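Local coordinates for integron cassette protein (Vibrio cholerae, PDB 3G1J) that is of unknown function but is encoded by a mobile gene cassette and adopts a small, mostly beta fold assigned to an SH3-like clan, at residues A[3-11]-A[40-48]. Residues are numbered along the deposited sequence; the frame is centred on the assembly and turned at random.
Sequences DRDYLQSEY and MRFLGSNFV
Q8 pairs with S45 in a single antiparallel hydrogen-bonded bridge: Q8 N donates to S45 O (2.8 Å) and S45 N returns to Q8 O (3.0 Å), both within the carbonyl planes. This pins the N-terminal 3-11 to strand 39-48 of the five-stranded antiparallel sheet. Packing is tightest beside the bridge, where Q8 O lies 3.2 Å from G44 CA. G44, with phi 146° and no side chain, forms with L43 a classic beta bulge opposite F57. L7 sets CD1 against G44 and CD2 against S45 O. S45 OG lies 3.6 Å from both Q8 CB and Y11 CB, while F42 turns a ring edge toward S9 O and a face toward G44 N. The extended Q8 side chain runs alongside the S45 hydroxyl, and its turned amide (chi3 -60°) lets NE2 donate to E10 O nearly in the amide plane. The outer side is looser and watered: the R4 guanidinium lays one face over L43 CD2 (3.8 Å from CZ), one water accepts from R4 NH1 and donates to L43 O, and another lies 2.8 Å from Y6 O and from N46 OD1. Backbone bonding and a side-chain-free glycine thus set the close approach, while the edge rests on the R4-L43 contact and water.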
ATOM      1  N   ASP A   3       1.398 -15.396  -1.077  1.00 27.33           N
ATOM      2  CA  ASP A   3       1.745 -15.998  -2.358  1.00 22.75           C
ATOM      3  C   ASP A   3       1.727 -14.903  -3.426  1.00 23.72           C
ATOM      4  O   ASP A   3       0.667 -14.423  -3.814  1.00 24.80           O
ATOM      5  CB  ASP A   3       0.750 -17.124  -2.681  1.00 26.42           C
ATOM      6  CG  ASP A   3       1.104 -17.896  -3.934  1.00 29.51           C
ATOM      7  OD1 ASP A   3       1.947 -17.428  -4.730  1.00 29.43           O
ATOM      8  OD2 ASP A   3       0.519 -18.985  -4.117  1.00 32.05           O
ATOM      9  N   ARG A   4       2.906 -14.502  -3.891  1.00 29.11           N
ATOM     10  CA  ARG A   4       3.028 -13.398  -4.849  1.00 28.82           C
ATOM     11  C   ARG A   4       2.278 -13.642  -6.153  1.00 28.07           C
ATOM     12  O   ARG A   4       1.860 -12.692  -6.816  1.00 27.44           O
ATOM     13  CB  ARG A   4       4.495 -13.123  -5.177  1.00 35.15           C
ATOM     14  CG  ARG A   4       5.385 -12.960  -3.969  1.00 38.96           C
ATOM     15  CD  ARG A   4       5.534 -11.520  -3.538  1.00 35.27           C
ATOM     16  NE  ARG A   4       6.581 -11.411  -2.528  1.00 39.14           N
ATOM     17  CZ  ARG A   4       7.822 -11.000  -2.775  1.00 41.73           C
ATOM     18  NH1 ARG A   4       8.174 -10.628  -4.005  1.00 36.99           N
ATOM     19  NH2 ARG A   4       8.708 -10.943  -1.787  1.00 38.83           N
ATOM     20  N   ASP A   5       2.129 -14.906  -6.533  1.00 26.22           N
ATOM     21  CA  ASP A   5       1.463 -15.244  -7.783  1.00 27.74           C
ATOM     22  C   ASP A   5      -0.017 -14.839  -7.806  1.00 25.72           C
ATOM     23  O   ASP A   5      -0.632 -14.802  -8.871  1.00 29.53           O
ATOM     24  CB  ASP A   5       1.608 -16.739  -8.090  1.00 32.55           C
ATOM     25  CG  ASP A   5       3.000 -17.106  -8.593  1.00 41.50           C
ATOM     26  OD1 ASP A   5       3.847 -16.200  -8.747  1.00 37.70           O
ATOM     27  OD2 ASP A   5       3.245 -18.306  -8.840  1.00 48.68           O
ATOM     28  N   TYR A   6      -0.593 -14.572  -6.632  1.00 21.69           N
ATOM     29  CA  TYR A   6      -1.979 -14.119  -6.544  1.00 19.06           C
ATOM     30  C   TYR A   6      -2.098 -12.606  -6.654  1.00 25.70           C
ATOM     31  O   TYR A   6      -3.201 -12.086  -6.813  1.00 25.01           O
ATOM     32  CB  TYR A   6      -2.636 -14.572  -5.229  1.00 20.34           C
ATOM     33  CG  TYR A   6      -3.079 -16.012  -5.269  1.00 23.92           C
ATOM     34  CD1 TYR A   6      -4.385 -16.350  -5.608  1.00 29.83           C
ATOM     35  CD2 TYR A   6      -2.188 -17.036  -4.986  1.00 27.09           C
ATOM     36  CE1 TYR A   6      -4.792 -17.669  -5.655  1.00 32.88           C
ATOM     37  CE2 TYR A   6      -2.581 -18.351  -5.033  1.00 31.33           C
ATOM     38  CZ  TYR A   6      -3.882 -18.669  -5.370  1.00 34.28           C
ATOM     39  OH  TYR A   6      -4.262 -19.996  -5.414  1.00 34.64           O
ATOM     40  N   LEU A   7      -0.971 -11.904  -6.590  1.00 18.13           N
ATOM     41  CA  LEU A   7      -1.003 -10.444  -6.524  1.00 22.17           C
ATOM     42  C   LEU A   7      -0.993  -9.752  -7.881  1.00 28.48           C
ATOM     43  O   LEU A   7      -0.361 -10.213  -8.834  1.00 24.93           O
ATOM     44  CB  LEU A   7       0.176  -9.913  -5.700  1.00 19.41           C
ATOM     45  CG  LEU A   7       0.320 -10.326  -4.231  1.00 23.15           C
ATOM     46  CD1 LEU A   7       1.513  -9.615  -3.613  1.00 26.70           C
ATOM     47  CD2 LEU A   7      -0.949 -10.072  -3.429  1.00 23.07           C
ATOM     48  N   GLN A   8      -1.688  -8.622  -7.939  1.00 24.36           N
ATOM     49  CA  GLN A   8      -1.635  -7.739  -9.084  1.00 24.10           C
ATOM     50  C   GLN A   8      -0.321  -6.962  -9.045  1.00 23.91           C
ATOM     51  O   GLN A   8       0.060  -6.430  -8.006  1.00 28.52           O
ATOM     52  CB  GLN A   8      -2.836  -6.804  -9.013  1.00 28.93           C
ATOM     53  CG  GLN A   8      -2.963  -5.819 -10.129  1.00 30.15           C
ATOM     54  CD  GLN A   8      -4.293  -5.111 -10.054  1.00 32.93           C
ATOM     55  OE1 GLN A   8      -5.348  -5.744 -10.130  1.00 28.29           O
ATOM     56  NE2 GLN A   8      -4.255  -3.797  -9.874  1.00 29.96           N
ATOM     57  N   SER A   9       0.386  -6.907 -10.173  1.00 20.64           N
ATOM     58  CA  SER A   9       1.731  -6.336 -10.186  1.00 23.99           C
ATOM     59  C   SER A   9       1.782  -4.806 -10.175  1.00 26.08           C
ATOM     60  O   SER A   9       2.817  -4.223  -9.855  1.00 31.60           O
ATOM     61  CB  SER A   9       2.529  -6.873 -11.379  1.00 28.30           C
ATOM     62  OG  SER A   9       1.924  -6.490 -12.600  1.00 30.59           O
ATOM     63  N   GLU A  10       0.683  -4.157 -10.546  1.00 23.55           N
ATOM     64  CA  GLU A  10       0.613  -2.700 -10.527  1.00 25.89           C
ATOM     65  C   GLU A  10      -0.687  -2.216  -9.921  1.00 26.83           C
ATOM     66  O   GLU A  10      -1.748  -2.788 -10.159  1.00 26.32           O
ATOM     67  CB  GLU A  10       0.721  -2.136 -11.945  1.00 26.86           C
ATOM     68  CG  GLU A  10       1.936  -2.633 -12.705  1.00 37.68           C
ATOM     69  CD  GLU A  10       2.206  -1.835 -13.968  1.00 50.43           C
ATOM     70  OE1 GLU A  10       1.429  -0.896 -14.256  1.00 45.65           O
ATOM     71  OE2 GLU A  10       3.197  -2.149 -14.668  1.00 54.77           O
ATOM     72  N   TYR A  11      -0.602  -1.141  -9.152  1.00 25.18           N
ATOM     73  CA  TYR A  11      -1.789  -0.484  -8.649  1.00 21.05           C
ATOM     74  C   TYR A  11      -1.522   1.014  -8.655  1.00 23.04           C
ATOM     75  O   TYR A  11      -0.787   1.531  -7.805  1.00 23.05           O
ATOM     76  CB  TYR A  11      -2.154  -0.965  -7.239  1.00 23.83           C
ATOM     77  CG  TYR A  11      -3.497  -0.446  -6.791  1.00 22.93           C
ATOM     78  CD1 TYR A  11      -4.650  -1.189  -6.989  1.00 22.03           C
ATOM     79  CD2 TYR A  11      -3.617   0.807  -6.200  1.00 23.19           C
ATOM     80  CE1 TYR A  11      -5.876  -0.710  -6.604  1.00 24.11           C
ATOM     81  CE2 TYR A  11      -4.838   1.291  -5.810  1.00 26.58           C
ATOM     82  CZ  TYR A  11      -5.962   0.538  -6.015  1.00 27.41           C
ATOM     83  OH  TYR A  11      -7.172   1.037  -5.614  1.00 33.35           O
HETATM   84  N   MSE A  40      10.027   1.643   1.228  1.00 20.49           N
HETATM   85  CA  MSE A  40       9.567   0.255   1.105  1.00 21.77           C
HETATM   86  C   MSE A  40       9.523  -0.151  -0.359  1.00 25.34           C
HETATM   87  O   MSE A  40       9.241   0.678  -1.224  1.00 27.57           O
HETATM   88  CB  MSE A  40       8.145   0.113   1.671  1.00 27.29           C
HETATM   89  CG  MSE A  40       7.943   0.719   3.038  1.00 41.22           C
HETATM   90 SE   MSE A  40       6.309   0.120   3.906  0.66 19.41          SE
HETATM   91  CE  MSE A  40       4.916   1.044   2.759  1.00 17.84           C
ATOM     92  N   ARG A  41       9.757  -1.432  -0.645  1.00 26.21           N
ATOM     93  CA  ARG A  41       9.619  -1.930  -2.015  1.00 20.26           C
ATOM     94  C   ARG A  41       8.226  -2.536  -2.256  1.00 20.82           C
ATOM     95  O   ARG A  41       7.779  -3.391  -1.486  1.00 24.40           O
ATOM     96  CB  ARG A  41      10.713  -2.958  -2.334  1.00 26.19           C
ATOM     97  CG  ARG A  41      10.576  -3.610  -3.710  1.00 28.30           C
ATOM     98  CD  ARG A  41      11.851  -4.330  -4.137  1.00 27.05           C
ATOM     99  NE  ARG A  41      12.377  -5.162  -3.064  1.00 43.97           N
ATOM    100  CZ  ARG A  41      11.949  -6.391  -2.796  1.00 52.81           C
ATOM    101  NH1 ARG A  41      10.986  -6.933  -3.527  1.00 58.59           N
ATOM    102  NH2 ARG A  41      12.484  -7.077  -1.795  1.00 55.09           N
ATOM    103  N   PHE A  42       7.544  -2.101  -3.310  1.00 21.80           N
ATOM    104  CA  PHE A  42       6.212  -2.643  -3.607  1.00 19.53           C
ATOM    105  C   PHE A  42       6.292  -4.091  -4.100  1.00 22.14           C
ATOM    106  O   PHE A  42       7.087  -4.418  -4.981  1.00 23.91           O
ATOM    107  CB  PHE A  42       5.472  -1.777  -4.635  1.00 21.13           C
ATOM    108  CG  PHE A  42       4.023  -2.153  -4.836  1.00 18.26           C
ATOM    109  CD1 PHE A  42       3.148  -2.204  -3.755  1.00 21.94           C
ATOM    110  CD2 PHE A  42       3.522  -2.421  -6.107  1.00 19.28           C
ATOM    111  CE1 PHE A  42       1.804  -2.523  -3.942  1.00 20.70           C
ATOM    112  CE2 PHE A  42       2.192  -2.752  -6.299  1.00 21.21           C
ATOM    113  CZ  PHE A  42       1.322  -2.798  -5.214  1.00 19.49           C
ATOM    114  N   LEU A  43       5.453  -4.949  -3.537  1.00 22.25           N
ATOM    115  CA  LEU A  43       5.395  -6.352  -3.939  1.00 19.43           C
ATOM    116  C   LEU A  43       4.177  -6.662  -4.813  1.00 18.88           C
ATOM    117  O   LEU A  43       4.215  -7.566  -5.648  1.00 25.73           O
ATOM    118  CB  LEU A  43       5.360  -7.244  -2.698  1.00 21.29           C
ATOM    119  CG  LEU A  43       6.472  -7.041  -1.672  1.00 23.42           C
ATOM    120  CD1 LEU A  43       6.262  -8.037  -0.550  1.00 20.25           C
ATOM    121  CD2 LEU A  43       7.857  -7.200  -2.306  1.00 22.52           C
ATOM    122  N   GLY A  44       3.081  -5.941  -4.591  1.00 18.26           N
ATOM    123  CA  GLY A  44       1.861  -6.151  -5.360  1.00 18.95           C
ATOM    124  C   GLY A  44       0.625  -5.908  -4.513  1.00 21.14           C
ATOM    125  O   GLY A  44       0.740  -5.699  -3.310  1.00 19.75           O
ATOM    126  N   SER A  45      -0.554  -5.963  -5.129  1.00 19.55           N
ATOM    127  CA  SER A  45      -1.785  -5.656  -4.428  1.00 19.29           C
ATOM    128  C   SER A  45      -2.863  -6.717  -4.650  1.00 26.46           C
ATOM    129  O   SER A  45      -2.803  -7.514  -5.591  1.00 24.61           O
ATOM    130  CB  SER A  45      -2.322  -4.315  -4.921  1.00 21.30           C
ATOM    131  OG  SER A  45      -2.741  -4.416  -6.278  1.00 24.33           O
ATOM    132  N   ASN A  46      -3.863  -6.704  -3.780  1.00 22.94           N
ATOM    133  CA  ASN A  46      -5.061  -7.492  -3.991  1.00 25.80           C
ATOM    134  C   ASN A  46      -6.282  -6.718  -3.527  1.00 25.32           C
ATOM    135  O   ASN A  46      -6.237  -6.057  -2.491  1.00 24.24           O
ATOM    136  CB  ASN A  46      -4.974  -8.824  -3.252  1.00 31.43           C
ATOM    137  CG  ASN A  46      -6.160  -9.711  -3.539  1.00 38.27           C
ATOM    138  OD1 ASN A  46      -6.498  -9.955  -4.696  1.00 38.14           O
ATOM    139  ND2 ASN A  46      -6.810 -10.185  -2.488  1.00 41.28           N
ATOM    140  N   PHE A  47      -7.365  -6.783  -4.294  1.00 27.54           N
ATOM    141  CA  PHE A  47      -8.575  -6.042  -3.936  1.00 27.63           C
ATOM    142  C   PHE A  47      -9.769  -6.961  -3.762  1.00 30.56           C
ATOM    143  O   PHE A  47     -10.113  -7.726  -4.663  1.00 34.43           O
ATOM    144  CB  PHE A  47      -8.886  -4.950  -4.969  1.00 25.24           C
ATOM    145  CG  PHE A  47     -10.096  -4.107  -4.624  1.00 27.31           C
ATOM    146  CD1 PHE A  47     -10.007  -3.099  -3.677  1.00 34.52           C
ATOM    147  CD2 PHE A  47     -11.309  -4.311  -5.261  1.00 31.58           C
ATOM    148  CE1 PHE A  47     -11.113  -2.318  -3.364  1.00 32.76           C
ATOM    149  CE2 PHE A  47     -12.422  -3.532  -4.955  1.00 35.48           C
ATOM    150  CZ  PHE A  47     -12.321  -2.536  -4.008  1.00 36.47           C
ATOM    151  N   VAL A  48     -10.389  -6.888  -2.589  1.00 27.98           N
ATOM    152  CA  VAL A  48     -11.587  -7.669  -2.294  1.00 32.75           C
ATOM    153  C   VAL A  48     -12.813  -6.761  -2.374  1.00 39.83           C
ATOM    154  O   VAL A  48     -13.124  -6.053  -1.417  1.00 43.99           O
ATOM    155  CB  VAL A  48     -11.501  -8.314  -0.899  1.00 39.60           C
ATOM    156  CG1 VAL A  48     -12.820  -8.990  -0.530  1.00 38.62           C
ATOM    157  CG2 VAL A  48     -10.342  -9.307  -0.849  1.00 45.57           C
TER
HETATM  158  O   HOH W   1       6.436  -9.341  -6.233  1.00 45.63           O
HETATM  159  O   HOH W   2      -4.815  -9.833  -6.961  1.00 29.07           O